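Local coordinates for tetratricopeptide TPR_2 repeat protein (PDB 5DJS) that joins tetratricopeptide repeats to a GT-B-type domain of glycosyl transferase family 41 and binds uridine-5'-diphosphate, at residues His17-Gln20 / Leu26-Glu29; Arg34-Ala39 / Ser43-Leu48. The protein carries 1 engineered substitution. One frame throughout, in Å; residues are numbered along the deposited sequence.

Contact 1 of 2, residues His17-Gln20 / Leu26-Glu29; sequences HEAQ and LASE
The A27-S28 peptide and the A19-Q20 peptide, one on each helix, each receive a carbon of the other helix over one face. The methyl of A19 stands above the A27-S28 peptide, A19 CB lying 3.8 Å from S28 N and almost straight along the plane normal. In return, S28 CB stands over the A19-Q20 peptide, 3.9 Å from Q20 N. The two planes are tilted by about 29° to each other. On the same face of the A27-S28 peptide the methyls of A19 and A27 meet at 4.3 Å (CB to CB), whereas A19 CB and S28 CB come to 3.8 Å.

The residues that seat in this way, two alanines and a serine, are small, and the backbones are close: the CA atoms of A19 and S28 are 5.2 Å apart. Helices 5-21 and 25-38 form an alpha-alpha hairpin, and a close approach over small residues is in keeping with the packing of paired helices in tetratricopeptide repeats. The contact is modest in size, burying 134 Å² in all.

S28 OG lies anti to its own backbone N (chi1 -172°), which carries the hydroxyl across to the first helix. There it touches Q20 CB at 3.6 Å, but its hydrogen bond is donated to the carbonyl oxygen of A16, one turn earlier on helix 5-21. Q20 takes part through its CB, which is also 4.0 Å from S28 CB. Its chain bends at chi2 (96°), taking the carboxamide away from the second helix. S28 also touches L48 and L52 of helix 43-56, and L48 lies against the H17 imidazole as well.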
# COMPACT_ATOMS: atom_id res chain seq x y z
N HIS A 17 12.17 -11.35 20.42
CA HIS A 17 11.99 -9.94 20.03
C HIS A 17 13.15 -9.39 19.18
O HIS A 17 12.92 -8.58 18.28
CB HIS A 17 11.79 -9.05 21.26
CG HIS A 17 10.40 -9.12 21.83
ND1 HIS A 17 9.28 -8.84 21.09
CD2 HIS A 17 9.97 -9.40 23.08
CE1 HIS A 17 8.21 -8.96 21.85
NE2 HIS A 17 8.60 -9.30 23.07
N GLU A 18 14.39 -9.81 19.47
CA GLU A 18 15.55 -9.43 18.65
C GLU A 18 15.42 -10.03 17.25
O GLU A 18 15.57 -9.33 16.25
CB GLU A 18 16.87 -9.91 19.27
CG GLU A 18 17.36 -9.09 20.45
CD GLU A 18 18.69 -9.59 20.99
OE1 GLU A 18 19.64 -9.72 20.20
OE2 GLU A 18 18.78 -9.85 22.21
N ALA A 19 15.16 -11.34 17.21
CA ALA A 19 14.99 -12.09 15.97
C ALA A 19 13.96 -11.47 15.02
O ALA A 19 14.18 -11.43 13.81
CB ALA A 19 14.62 -13.54 16.27
N GLN A 20 12.84 -10.99 15.56
CA GLN A 20 11.80 -10.37 14.74
C GLN A 20 12.17 -8.94 14.32
O GLN A 20 11.88 -8.54 13.19
CB GLN A 20 10.42 -10.45 15.43
CG GLN A 20 10.06 -9.35 16.42
CD GLN A 20 9.21 -8.22 15.84
OE1 GLN A 20 8.68 -8.31 14.72
NE2 GLN A 20 9.07 -7.14 16.60
N LEU A 26 11.45 -17.10 11.09
CA LEU A 26 11.49 -18.53 11.47
C LEU A 26 12.15 -18.79 12.84
O LEU A 26 11.77 -19.73 13.55
CB LEU A 26 12.19 -19.37 10.38
CG LEU A 26 11.43 -19.54 9.04
CD1 LEU A 26 12.37 -20.01 7.94
CD2 LEU A 26 10.25 -20.49 9.17
N ALA A 27 13.13 -17.96 13.21
CA ALA A 27 13.79 -18.07 14.51
C ALA A 27 12.97 -17.48 15.65
O ALA A 27 13.01 -18.02 16.77
CB ALA A 27 15.17 -17.40 14.46
N SER A 28 12.27 -16.38 15.40
CA SER A 28 11.38 -15.77 16.41
C SER A 28 10.19 -16.67 16.72
O SER A 28 9.82 -16.85 17.89
CB SER A 28 10.89 -14.39 15.96
OG SER A 28 10.19 -13.73 17.00
N GLU A 29 9.59 -17.24 15.67
CA GLU A 29 8.50 -18.21 15.81
C GLU A 29 8.89 -19.39 16.69
O GLU A 29 8.19 -19.71 17.64
CB GLU A 29 8.03 -18.71 14.43
CG GLU A 29 7.05 -19.89 14.48
CD GLU A 29 6.64 -20.40 13.11
OE1 GLU A 29 7.53 -20.62 12.25
OE2 GLU A 29 5.43 -20.63 12.89

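Contact 2 of 2, residues Arg34-Ala39 / Ser43-Leu48; sequences RVLQIA and SEALHL
V35 and L36 are aimed at A45 and L46 by their first torsions. In V35, CG1 lies anti to the backbone N (chi1 173°), and this is the branch presented to the methyl of A45, with V35 CG1 at 3.8 Å from A45 CB. In L36, CG lies anti to the carbonyl carbon (chi1 -61°), which extends the isobutyl group over the gap between the helices and sets its forked end beside L46.

A45 CB approaches the valine alongside its branch point, 4.0 Å from V35 CB, and is bordered on another side by a leucine methyl, L36 CD2, at 4.1 Å. L46 supplies one branch: its CD1 sits at the fork of L36, 3.5 Å from both L36 CD1 and L36 CD2. The two leucine side chains meet at a slant. At the resolution of the model, the exact closeness of these methyls and the rotamer of L46 deserve little weight.

The axes of the short helical segments 34-38 and 43-48 approach to 9.4 Å with a signed crossing angle of -143°, an antiparallel pairing of two successive helices. Segment 43-48 belongs to a tetratricopeptide repeat, and helix 25-38 packs against it after a short linker. The same residues reach other helices: V35 touches L12 of helix 5-21, and L46 leans on L65, R68 and L72 of helix 59-72.

All the touching atoms are aliphatic carbons, and the 173 Å² buried between the segments contains no polar link, which implies that cohesion here rests on van der Waals contact and the exclusion of water, and probably on the fit of side-chain shapes.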
# COMPACT_ATOMS: atom_id res chain seq x y z
N ARG A 34 8.75 -22.42 22.01
CA ARG A 34 9.49 -22.90 23.19
C ARG A 34 8.98 -22.30 24.50
O ARG A 34 9.00 -22.97 25.53
CB ARG A 34 11.01 -22.67 23.05
CG ARG A 34 11.72 -23.70 22.19
CD ARG A 34 13.22 -23.77 22.46
NE ARG A 34 13.86 -24.79 21.61
CZ ARG A 34 14.29 -24.60 20.36
NH1 ARG A 34 14.21 -23.42 19.74
NH2 ARG A 34 14.83 -25.63 19.70
N VAL A 35 8.51 -21.06 24.46
CA VAL A 35 7.89 -20.41 25.61
C VAL A 35 6.53 -21.04 25.93
O VAL A 35 6.20 -21.26 27.10
CB VAL A 35 7.71 -18.89 25.38
CG1 VAL A 35 6.90 -18.24 26.50
CG2 VAL A 35 9.07 -18.21 25.26
N LEU A 36 5.73 -21.32 24.90
CA LEU A 36 4.40 -21.92 25.08
C LEU A 36 4.43 -23.40 25.50
O LEU A 36 3.47 -23.87 26.09
CB LEU A 36 3.54 -21.74 23.83
CG LEU A 36 3.26 -20.29 23.42
CD1 LEU A 36 2.58 -20.25 22.06
CD2 LEU A 36 2.44 -19.52 24.45
N GLN A 37 5.52 -24.11 25.18
CA GLN A 37 5.72 -25.48 25.69
C GLN A 37 5.88 -25.48 27.21
O GLN A 37 5.40 -26.39 27.89
CB GLN A 37 6.96 -26.14 25.07
CG GLN A 37 6.83 -26.45 23.59
CD GLN A 37 8.16 -26.87 22.96
OE1 GLN A 37 9.02 -27.45 23.64
NE2 GLN A 37 8.33 -26.58 21.67
N ILE A 38 6.58 -24.47 27.73
CA ILE A 38 6.84 -24.33 29.17
C ILE A 38 5.63 -23.69 29.85
O ILE A 38 5.19 -24.16 30.89
CB ILE A 38 8.09 -23.46 29.44
CG1 ILE A 38 9.35 -24.09 28.82
CG2 ILE A 38 8.31 -23.28 30.95
CD1 ILE A 38 10.51 -23.14 28.65
N ALA A 39 5.13 -22.61 29.26
CA ALA A 39 4.03 -21.83 29.84
C ALA A 39 3.02 -21.42 28.76
O ALA A 39 3.16 -20.35 28.15
CB ALA A 39 4.60 -20.60 30.54
N SER A 43 0.87 -14.74 27.47
CA SER A 43 0.21 -13.83 26.52
C SER A 43 1.18 -13.03 25.65
O SER A 43 0.82 -12.63 24.54
CB SER A 43 -0.73 -12.87 27.25
OG SER A 43 -0.03 -11.85 27.92
N GLU A 44 2.39 -12.79 26.13
CA GLU A 44 3.40 -12.07 25.34
C GLU A 44 3.86 -12.88 24.11
O GLU A 44 4.18 -12.30 23.06
CB GLU A 44 4.61 -11.72 26.22
CG GLU A 44 5.48 -10.60 25.68
CD GLU A 44 6.69 -10.30 26.56
OE1 GLU A 44 6.64 -10.57 27.78
OE2 GLU A 44 7.68 -9.78 26.01
N ALA A 45 3.86 -14.20 24.24
CA ALA A 45 4.39 -15.10 23.23
C ALA A 45 3.29 -15.49 22.25
O ALA A 45 3.53 -15.61 21.05
CB ALA A 45 4.96 -16.34 23.91
N LEU A 46 2.09 -15.72 22.78
CA LEU A 46 0.86 -15.78 21.99
C LEU A 46 0.74 -14.56 21.08
O LEU A 46 0.56 -14.71 19.87
CB LEU A 46 -0.38 -15.85 22.90
CG LEU A 46 -1.06 -17.19 23.25
CD1 LEU A 46 -0.37 -18.43 22.71
CD2 LEU A 46 -1.25 -17.30 24.75
N HIS A 47 0.86 -13.38 21.67
CA HIS A 47 0.84 -12.11 20.93
C HIS A 47 1.89 -12.00 19.81
O HIS A 47 1.56 -11.58 18.70
CB HIS A 47 1.04 -10.94 21.89
CG HIS A 47 1.31 -9.64 21.20
ND1 HIS A 47 0.36 -8.98 20.46
CD2 HIS A 47 2.44 -8.88 21.13
CE1 HIS A 47 0.87 -7.87 19.97
NE2 HIS A 47 2.13 -7.79 20.36
N LEU A 48 3.14 -12.36 20.10
CA LEU A 48 4.22 -12.25 19.13
C LEU A 48 4.06 -13.23 17.96
O LEU A 48 4.26 -12.85 16.79
CB LEU A 48 5.58 -12.44 19.81
CG LEU A 48 6.86 -12.24 18.97
CD1 LEU A 48 6.82 -10.97 18.13
CD2 LEU A 48 8.08 -12.25 19.88

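Overall arrangement
Contact 1 comes first along the chain and contact 2 follows in series, with centres 13 Å apart. Both draw on helix 25-38: contact 1 uses its beginning against helix 5-21, and contact 2 its end against helix 43-56. The first and third helices also meet directly, since H17 NE2 of contact 1 and E44 OE2 of contact 2 are 3.1 Å apart, a probable hydrogen bond. Three consecutive helices are therefore packed on one another near the N-terminal end of the chain. Both contacts lie in this all-helical N-terminal part, 25 and 31 Å (centre to centre) from the centre of the chain; helix 43-56 lies within a tetratricopeptide repeat, whereas the parallel sheets come later in the chain.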